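Local structure of probable thiosulfate sulfurtransferase (Thermus thermophilus, 2EG4) at residues Glu141-Lys146 with Ser161-Leu166; Glu167-Pro172 with Ala198-Val203; Leu71-Cys76 with Ser193-Ala198. The protein probably transfers sulfur from thiosulfate to cyanide, as a tandem rhodanese-like sulfurtransferase, and binds a zinc ion. One frame throughout, in Å; residues are numbered along the deposited sequence.

Contact 1: residues Glu141-Lys146 with Ser161-Leu166; sequences EEFQGK and SKNAPL
F143 on helix 140-143 and N163 on strand 162-163 mark the closest approach of the two backbones, their CA atoms 6.5 Å apart. G145 is the first residue to leave helical phi/psi, with positive phi and the two back-bonds of a Schellman motif: K146 N to E141 O and G145 N to E142 O. Strand 162-163 runs parallel to strand 134-136, so the contact packs the helix of a beta-alpha-beta crossover onto the strand that follows it.

F143 carries the contact. With CG opposite its backbone nitrogen (chi1 -177°), it puts one ring face against N163 CB. That CB stands 3.5 Å from the F143 ring centroid, only 7° off the normal, which makes a CH-pi contact. The N163 amide stacks with its plane 10° from that of the ring, the two side chains running past each other in opposite directions. Its ND2 donates to the backbone O of D136 and of R138, which fixes the rotation of the amide. At the ring edge, in its plane, CZ of F143 meets S161 O at 3.4 Å, and CE1 lies 3.5 Å from S161 OG, a hydroxyl already bonded to I158 O and Y190 OH. R157 adds a cation-pi contact to the same ring.

An alanine in place of F143 would probably open a gap next to N163 CB and leave the S161 carbonyl without its aromatic edge. No hydrogen bond crosses between the segments, so helix and strand meet mainly through the F143 ring: a face against an aliphatic carbon, and an edge, probably slightly positive, against a carbonyl oxygen.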
loop_
_atom_site.group_PDB
_atom_site.type_symbol
_atom_site.label_atom_id
_atom_site.label_comp_id
_atom_site.label_asym_id
_atom_site.label_seq_id
_atom_site.Cartn_x
_atom_site.Cartn_y
_atom_site.Cartn_z
ATOM N N GLU A 141 -18.801 -0.095 10.235
ATOM C CA GLU A 141 -18.974 -1.219 11.165
ATOM C C GLU A 141 -17.653 -1.639 11.814
ATOM O O GLU A 141 -17.620 -2.056 12.976
ATOM C CB GLU A 141 -19.565 -2.444 10.447
ATOM C CG GLU A 141 -21.013 -2.319 9.998
ATOM C CD GLU A 141 -21.226 -1.230 8.959
ATOM O OE1 GLU A 141 -20.332 -1.031 8.100
ATOM O OE2 GLU A 141 -22.302 -0.582 8.993
ATOM N N GLU A 142 -16.571 -1.568 11.043
ATOM C CA GLU A 142 -15.256 -1.927 11.564
ATOM C C GLU A 142 -14.822 -0.806 12.502
ATOM O O GLU A 142 -14.289 -1.050 13.588
ATOM C CB GLU A 142 -14.246 -2.073 10.409
ATOM C CG GLU A 142 -14.441 -3.340 9.550
ATOM C CD GLU A 142 -13.714 -3.251 8.218
ATOM O OE1 GLU A 142 -14.240 -2.608 7.275
ATOM O OE2 GLU A 142 -12.601 -3.810 8.120
ATOM N N PHE A 143 -15.059 0.422 12.066
ATOM C CA PHE A 143 -14.713 1.609 12.844
ATOM C C PHE A 143 -15.388 1.608 14.215
ATOM O O PHE A 143 -14.802 2.025 15.219
ATOM C CB PHE A 143 -15.135 2.852 12.066
ATOM C CG PHE A 143 -14.772 4.145 12.731
ATOM C CD1 PHE A 143 -13.451 4.588 12.753
ATOM C CD2 PHE A 143 -15.759 4.938 13.312
ATOM C CE1 PHE A 143 -13.122 5.796 13.334
ATOM C CE2 PHE A 143 -15.434 6.159 13.902
ATOM C CZ PHE A 143 -14.120 6.589 13.912
ATOM N N GLN A 144 -16.636 1.156 14.248
ATOM C CA GLN A 144 -17.400 1.109 15.486
ATOM C C GLN A 144 -17.073 -0.110 16.336
ATOM O O GLN A 144 -17.545 -0.232 17.475
ATOM C CB GLN A 144 -18.893 1.121 15.168
ATOM C CG GLN A 144 -19.373 2.368 14.470
ATOM C CD GLN A 144 -20.853 2.294 14.171
ATOM O OE1 GLN A 144 -21.657 2.038 15.066
ATOM N NE2 GLN A 144 -21.224 2.511 12.917
ATOM N N GLY A 145 -16.257 -1.008 15.785
ATOM C CA GLY A 145 -15.873 -2.206 16.500
ATOM C C GLY A 145 -16.925 -3.298 16.496
ATOM O O GLY A 145 -16.831 -4.247 17.277
ATOM N N LYS A 146 -17.920 -3.182 15.619
ATOM C CA LYS A 146 -18.972 -4.187 15.551
ATOM C C LYS A 146 -18.466 -5.491 14.944
ATOM O O LYS A 146 -18.985 -6.576 15.240
ATOM C CB LYS A 146 -20.159 -3.658 14.744
ATOM C CG LYS A 146 -20.997 -2.645 15.513
ATOM C CD LYS A 146 -22.174 -2.164 14.687
ATOM C CE LYS A 146 -23.136 -1.343 15.532
ATOM N NZ LYS A 146 -22.456 -0.197 16.200
ATOM N N SER A 161 -9.369 8.641 16.092
ATOM C CA SER A 161 -9.367 8.588 14.634
ATOM C C SER A 161 -10.733 8.937 14.040
ATOM O O SER A 161 -11.757 8.848 14.717
ATOM C CB SER A 161 -8.971 7.186 14.166
ATOM O OG SER A 161 -9.911 6.250 14.640
ATOM N N LYS A 162 -10.737 9.319 12.770
ATOM C CA LYS A 162 -11.986 9.658 12.092
ATOM C C LYS A 162 -12.202 8.659 10.972
ATOM O O LYS A 162 -11.253 8.255 10.306
ATOM C CB LYS A 162 -11.909 11.074 11.526
ATOM C CG LYS A 162 -11.516 12.126 12.565
ATOM C CD LYS A 162 -12.471 12.135 13.751
ATOM C CE LYS A 162 -12.076 13.208 14.767
ATOM N NZ LYS A 162 -12.936 13.174 15.988
ATOM N N ASN A 163 -13.455 8.269 10.761
ATOM C CA ASN A 163 -13.780 7.292 9.729
ATOM C C ASN A 163 -13.928 7.947 8.350
ATOM O O ASN A 163 -14.674 8.915 8.176
ATOM C CB ASN A 163 -15.069 6.566 10.136
ATOM C CG ASN A 163 -15.393 5.354 9.266
ATOM O OD1 ASN A 163 -16.552 4.918 9.212
ATOM N ND2 ASN A 163 -14.380 4.787 8.608
ATOM N N ALA A 164 -13.173 7.440 7.379
ATOM C CA ALA A 164 -13.234 7.921 6.003
ATOM C C ALA A 164 -13.152 6.644 5.158
ATOM O O ALA A 164 -12.086 6.284 4.648
ATOM C CB ALA A 164 -12.058 8.863 5.687
ATOM N N PRO A 165 -14.286 5.921 5.036
ATOM C CA PRO A 165 -14.385 4.670 4.272
ATOM C C PRO A 165 -13.719 4.736 2.910
ATOM O O PRO A 165 -13.848 5.723 2.197
ATOM C CB PRO A 165 -15.888 4.437 4.173
ATOM C CG PRO A 165 -16.381 5.013 5.485
ATOM C CD PRO A 165 -15.606 6.314 5.564
ATOM N N LEU A 166 -13.012 3.659 2.575
ATOM C CA LEU A 166 -12.281 3.528 1.317
ATOM C C LEU A 166 -13.040 4.057 0.103
ATOM O O LEU A 166 -12.477 4.773 -0.744
ATOM C CB LEU A 166 -11.940 2.050 1.091
ATOM C CG LEU A 166 -11.307 1.675 -0.250
ATOM C CD1 LEU A 166 -9.895 2.239 -0.326
ATOM C CD2 LEU A 166 -11.291 0.160 -0.399
#

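Contact 2: residues Glu167-Pro172 with Ala198-Val203; sequences ELFLSP and AVAFFV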
loop_
_atom_site.group_PDB
_atom_site.type_symbol
_atom_site.label_atom_id
_atom_site.label_comp_id
_atom_site.label_asym_id
_atom_site.label_seq_id
_atom_site.Cartn_x
_atom_site.Cartn_y
_atom_site.Cartn_z
ATOM N N GLU A 167 -14.314 3.676 0.021
ATOM C CA GLU A 167 -15.197 4.064 -1.079
ATOM C C GLU A 167 -15.093 5.540 -1.453
ATOM O O GLU A 167 -15.039 5.888 -2.636
ATOM C CB GLU A 167 -16.642 3.722 -0.714
ATOM C CG GLU A 167 -16.950 2.225 -0.640
ATOM C CD GLU A 167 -16.042 1.447 0.309
ATOM O OE1 GLU A 167 -15.912 1.839 1.491
ATOM O OE2 GLU A 167 -15.464 0.426 -0.136
ATOM N N LEU A 168 -15.058 6.405 -0.448
ATOM C CA LEU A 168 -14.963 7.845 -0.676
ATOM C C LEU A 168 -13.775 8.237 -1.555
ATOM O O LEU A 168 -13.859 9.172 -2.351
ATOM C CB LEU A 168 -14.828 8.582 0.663
ATOM C CG LEU A 168 -15.947 8.452 1.689
ATOM C CD1 LEU A 168 -15.514 9.096 3.013
ATOM C CD2 LEU A 168 -17.206 9.127 1.140
ATOM N N PHE A 169 -12.664 7.526 -1.403
ATOM C CA PHE A 169 -11.459 7.836 -2.157
ATOM C C PHE A 169 -11.557 7.498 -3.637
ATOM O O PHE A 169 -10.711 7.916 -4.427
ATOM C CB PHE A 169 -10.263 7.124 -1.513
ATOM C CG PHE A 169 -9.932 7.651 -0.149
ATOM C CD1 PHE A 169 -9.048 8.717 -0.003
ATOM C CD2 PHE A 169 -10.565 7.140 0.982
ATOM C CE1 PHE A 169 -8.802 9.274 1.253
ATOM C CE2 PHE A 169 -10.324 7.684 2.236
ATOM C CZ PHE A 169 -9.441 8.755 2.369
ATOM N N LEU A 170 -12.595 6.757 -4.010
ATOM C CA LEU A 170 -12.782 6.367 -5.405
ATOM C C LEU A 170 -13.459 7.466 -6.221
ATOM O O LEU A 170 -13.620 7.347 -7.435
ATOM C CB LEU A 170 -13.586 5.071 -5.472
ATOM C CG LEU A 170 -12.999 3.954 -4.604
ATOM C CD1 LEU A 170 -13.849 2.713 -4.755
ATOM C CD2 LEU A 170 -11.545 3.661 -5.001
ATOM N N SER A 171 -13.860 8.533 -5.541
ATOM C CA SER A 171 -14.481 9.670 -6.189
ATOM C C SER A 171 -13.637 10.881 -5.820
ATOM O O SER A 171 -14.042 11.717 -5.012
ATOM C CB SER A 171 -15.920 9.840 -5.703
ATOM O OG SER A 171 -16.713 8.748 -6.134
ATOM N N PRO A 172 -12.440 10.982 -6.419
ATOM C CA PRO A 172 -11.456 12.050 -6.215
ATOM C C PRO A 172 -11.922 13.490 -6.427
ATOM O O PRO A 172 -11.470 14.396 -5.721
ATOM C CB PRO A 172 -10.324 11.661 -7.167
ATOM C CG PRO A 172 -11.036 10.932 -8.253
ATOM C CD PRO A 172 -11.982 10.062 -7.473
ATOM N N ALA A 198 -3.384 1.932 1.764
ATOM C CA ALA A 198 -2.386 2.182 0.732
ATOM C C ALA A 198 -3.120 2.819 -0.460
ATOM O O ALA A 198 -2.566 3.654 -1.186
ATOM C CB ALA A 198 -1.745 0.873 0.295
ATOM N N VAL A 199 -4.373 2.431 -0.649
ATOM C CA VAL A 199 -5.167 2.990 -1.742
ATOM C C VAL A 199 -5.423 4.466 -1.439
ATOM O O VAL A 199 -5.237 5.329 -2.288
ATOM C CB VAL A 199 -6.534 2.266 -1.896
ATOM C CG1 VAL A 199 -7.354 2.962 -3.016
ATOM C CG2 VAL A 199 -6.335 0.811 -2.289
ATOM N N ALA A 200 -5.839 4.748 -0.210
ATOM C CA ALA A 200 -6.114 6.135 0.191
ATOM C C ALA A 200 -4.834 6.956 0.154
ATOM O O ALA A 200 -4.852 8.154 -0.178
ATOM C CB ALA A 200 -6.719 6.148 1.569
ATOM N N PHE A 201 -3.717 6.300 0.475
ATOM C CA PHE A 201 -2.403 6.925 0.472
ATOM C C PHE A 201 -2.121 7.471 -0.925
ATOM O O PHE A 201 -1.843 8.656 -1.083
ATOM C CB PHE A 201 -1.332 5.890 0.884
ATOM C CG PHE A 201 0.098 6.339 0.662
ATOM C CD1 PHE A 201 0.785 7.055 1.636
ATOM C CD2 PHE A 201 0.764 6.001 -0.508
ATOM C CE1 PHE A 201 2.115 7.424 1.458
ATOM C CE2 PHE A 201 2.109 6.373 -0.706
ATOM C CZ PHE A 201 2.781 7.087 0.286
ATOM N N PHE A 202 -2.205 6.616 -1.944
ATOM C CA PHE A 202 -1.948 7.068 -3.310
ATOM C C PHE A 202 -2.938 8.094 -3.850
ATOM O O PHE A 202 -2.539 9.014 -4.577
ATOM C CB PHE A 202 -1.862 5.866 -4.256
ATOM C CG PHE A 202 -0.596 5.103 -4.109
ATOM C CD1 PHE A 202 0.620 5.691 -4.459
ATOM C CD2 PHE A 202 -0.599 3.818 -3.572
ATOM C CE1 PHE A 202 1.814 5.017 -4.272
ATOM C CE2 PHE A 202 0.588 3.134 -3.380
ATOM C CZ PHE A 202 1.803 3.731 -3.729
ATOM N N VAL A 203 -4.210 7.951 -3.500
ATOM C CA VAL A 203 -5.219 8.895 -3.957
ATOM C C VAL A 203 -4.938 10.260 -3.349
ATOM O O VAL A 203 -4.874 11.271 -4.061
ATOM C CB VAL A 203 -6.641 8.470 -3.530
ATOM C CG1 VAL A 203 -7.649 9.603 -3.844
ATOM C CG2 VAL A 203 -7.039 7.196 -4.260
#
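The methyl of A200 sits over the centre of the F169 ring, and this is the tight part of the contact. A200 CB is 3.6 Å from the ring centroid and 6° off the normal, a well-centred CH-pi contact in which all six ring carbons lie at nearly the same distance from the methyl. The CA atoms of F169 and A200 are 6.1 Å apart. The ring gets there with CG opposite the carbonyl carbon (chi1 -67°), and V137, L175 and L179 also touch it, so it is buried.

One turn further along helix 195-206, V203 meets the backbone of the other segment. Both its methyls approach F169 O, CG1 at 3.5 Å and CG2 at 3.7 Å, and CG1 also comes near the ring edge, 4.2 Å from F169 CD1. Residues 167-170 have helical backbone angles without a regular helical bonding pattern, and this irregular turn presents F169 inward.

The outer side is looser. The side chains of L170 and P172 are exposed and come no nearer than 4.7 Å to the helix segment.

No hydrogen bond joins the two segments. The loop between strand 162-163 and helix 175-179 is therefore fitted to helix 195-206 by shape and dispersion, and a side chain as small as alanine where the CA atoms come nearest is consistent with the ring lying face-on to the helix.

Contact 3: residues Leu71-Cys76 with Ser193-Ala198; sequences LTSRLC and SGARSA. With SO4 (sulfate ion), chain D.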
loop_
_atom_site.group_PDB
_atom_site.type_symbol
_atom_site.label_atom_id
_atom_site.label_comp_id
_atom_site.label_asym_id
_atom_site.label_seq_id
_atom_site.Cartn_x
_atom_site.Cartn_y
_atom_site.Cartn_z
ATOM N N LEU A 71 -8.221 -0.059 -9.520
ATOM C CA LEU A 71 -7.409 0.387 -8.390
ATOM C C LEU A 71 -7.674 -0.514 -7.193
ATOM O O LEU A 71 -8.388 -0.143 -6.263
ATOM C CB LEU A 71 -7.770 1.833 -8.047
ATOM C CG LEU A 71 -6.866 2.540 -7.032
ATOM C CD1 LEU A 71 -5.480 2.816 -7.587
ATOM C CD2 LEU A 71 -7.554 3.870 -6.657
ATOM N N THR A 72 -7.051 -1.686 -7.208
ATOM C CA THR A 72 -7.245 -2.688 -6.174
ATOM C C THR A 72 -6.374 -2.492 -4.936
ATOM O O THR A 72 -5.335 -1.818 -4.980
ATOM C CB THR A 72 -6.961 -4.071 -6.742
ATOM O OG1 THR A 72 -5.561 -4.154 -7.020
ATOM C CG2 THR A 72 -7.727 -4.291 -8.047
ATOM N N SER A 73 -6.803 -3.081 -3.821
ATOM C CA SER A 73 -6.029 -2.947 -2.604
ATOM C C SER A 73 -4.737 -3.760 -2.774
ATOM O O SER A 73 -3.703 -3.362 -2.255
ATOM C CB SER A 73 -6.829 -3.423 -1.379
ATOM O OG SER A 73 -7.045 -4.811 -1.416
ATOM N N ARG A 74 -4.786 -4.860 -3.525
ATOM C CA ARG A 74 -3.549 -5.633 -3.719
ATOM C C ARG A 74 -2.556 -4.823 -4.567
ATOM O O ARG A 74 -1.365 -4.835 -4.297
ATOM C CB ARG A 74 -3.817 -7.017 -4.337
ATOM C CG ARG A 74 -4.305 -6.993 -5.750
ATOM C CD ARG A 74 -4.870 -8.358 -6.180
ATOM N NE ARG A 74 -5.550 -8.186 -7.453
ATOM C CZ ARG A 74 -6.642 -8.830 -7.845
ATOM N NH1 ARG A 74 -7.232 -9.722 -7.052
ATOM N NH2 ARG A 74 -7.133 -8.591 -9.057
ATOM N N LEU A 75 -3.045 -4.083 -5.562
ATOM C CA LEU A 75 -2.160 -3.246 -6.364
ATOM C C LEU A 75 -1.516 -2.144 -5.516
ATOM O O LEU A 75 -0.318 -1.953 -5.553
ATOM C CB LEU A 75 -2.948 -2.606 -7.521
ATOM C CG LEU A 75 -2.243 -1.477 -8.282
ATOM C CD1 LEU A 75 -1.032 -2.037 -9.041
ATOM C CD2 LEU A 75 -3.227 -0.831 -9.264
ATOM N N CYS A 76 -2.315 -1.438 -4.727
ATOM C CA CYS A 76 -1.764 -0.348 -3.938
ATOM C C CYS A 76 -0.881 -0.796 -2.776
ATOM O O CYS A 76 0.118 -0.152 -2.493
ATOM C CB CYS A 76 -2.899 0.543 -3.469
ATOM S SG CYS A 76 -3.753 1.356 -4.843
ATOM N N SER A 193 -4.376 -4.107 7.731
ATOM C CA SER A 193 -2.970 -4.387 7.553
ATOM C C SER A 193 -2.363 -3.486 6.497
ATOM O O SER A 193 -1.411 -3.863 5.817
ATOM C CB SER A 193 -2.715 -5.866 7.215
ATOM O OG SER A 193 -3.325 -6.251 5.983
ATOM N N GLY A 194 -2.945 -2.295 6.363
ATOM C CA GLY A 194 -2.423 -1.281 5.449
ATOM C C GLY A 194 -2.722 -1.367 3.964
ATOM O O GLY A 194 -2.119 -0.643 3.191
ATOM N N ALA A 195 -3.647 -2.239 3.567
ATOM C CA ALA A 195 -3.983 -2.419 2.148
ATOM C C ALA A 195 -4.926 -1.331 1.624
ATOM O O ALA A 195 -4.586 -0.599 0.691
ATOM C CB ALA A 195 -4.596 -3.843 1.928
ATOM N N ARG A 196 -6.113 -1.216 2.205
ATOM C CA ARG A 196 -7.025 -0.182 1.764
ATOM C C ARG A 196 -6.451 1.195 2.029
ATOM O O ARG A 196 -6.738 2.153 1.298
ATOM C CB ARG A 196 -8.370 -0.328 2.449
ATOM C CG ARG A 196 -9.225 -1.470 1.913
ATOM C CD ARG A 196 -10.451 -1.670 2.801
ATOM N NE ARG A 196 -10.087 -2.373 4.031
ATOM C CZ ARG A 196 -10.937 -2.676 5.010
ATOM N NH1 ARG A 196 -12.217 -2.319 4.923
ATOM N NH2 ARG A 196 -10.521 -3.391 6.053
ATOM N N SER A 197 -5.647 1.315 3.088
ATOM C CA SER A 197 -5.063 2.610 3.388
ATOM C C SER A 197 -3.990 2.950 2.383
ATOM O O SER A 197 -3.707 4.119 2.157
ATOM C CB SER A 197 -4.553 2.665 4.846
ATOM O OG SER A 197 -3.784 1.521 5.184
ATOM N N ALA A 198 -3.384 1.932 1.764
ATOM C CA ALA A 198 -2.386 2.182 0.732
ATOM C C ALA A 198 -3.120 2.819 -0.460
ATOM O O ALA A 198 -2.566 3.654 -1.186
ATOM C CB ALA A 198 -1.745 0.873 0.295
HETATM S S SO4 D . -7.051 -4.047 4.931
HETATM O O1 SO4 D . -7.526 -5.467 4.836
HETATM O O2 SO4 D . -7.791 -3.361 6.041
HETATM O O3 SO4 D . -5.577 -4.026 5.211
HETATM O O4 SO4 D . -7.324 -3.338 3.637
#
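The sulfate-filled loop at the start of helix 195-206, which probably corresponds in position to the active-site loop of the rhodanese family, meets helix 73-84 where A195 lies beside S73 and A198 beside C76. The CA atoms of S73 and A195 are 5.2 Å apart, and the C76-A198 pair three residues on is almost as close. At these two positions the paired residues are small, which is consistent with the short spacing. CB of S73 lies 4.0 Å from A195 CB. One turn on, the methyl of A198 rests 3.5 Å from C76 O, with C76 CB beside it.

T72 is the N-cap of helix 73-84: its OG1 accepts from L75 N at 2.9 Å (152°). The two helices belong to different rhodanese-like domains, so this is an interface between the halves of a tandem rhodanese. R77, further along helix 73-84, donates from NE to S193 O across the same interface.

The same loop turns its backbone amides onto a sulfate, which probably comes from the crystallisation liquor. S193 N and A195 N both donate to O3 (2.8 Å from S193 N), and R196 N to O4. R196 bends at chi3 (-77°), which folds its guanidinium round so that the anion lies at its edge, in plane: NH2 of R196 gives O2 a 2.7 Å bond, and NE donates to O4 at 3.0 Å (158°) with a weaker bond to O2. E142 OE2 forms a salt bridge with the same NH2. H192, a zinc ligand with C151, C152 and H219, offers its backbone N to the sulfate, and the zinc ion is about 10 Å from the R196 side chain.

In the fold
Contacts 1 and 2 follow one another along the chain inside the second rhodanese-like domain, and their centres are 15 Å apart. Contact 3 joins that domain to the first, between segments 117 residues apart at their closest ends, so contact 1 is nested within the loop it closes, while contacts 2 and 3 cross. Contacts 2 and 3 are 10 Å apart and share A198: helix 195-206 serves the loop at 167-172 and helix 73-84. Contact 1 lies 16 Å from contact 3; besides the E142-R196 salt bridge, its L166 packs on V199 of contact 2 and on R196 of contact 3. One helix thus ties the domain's own packing to the interdomain interface and the anion site.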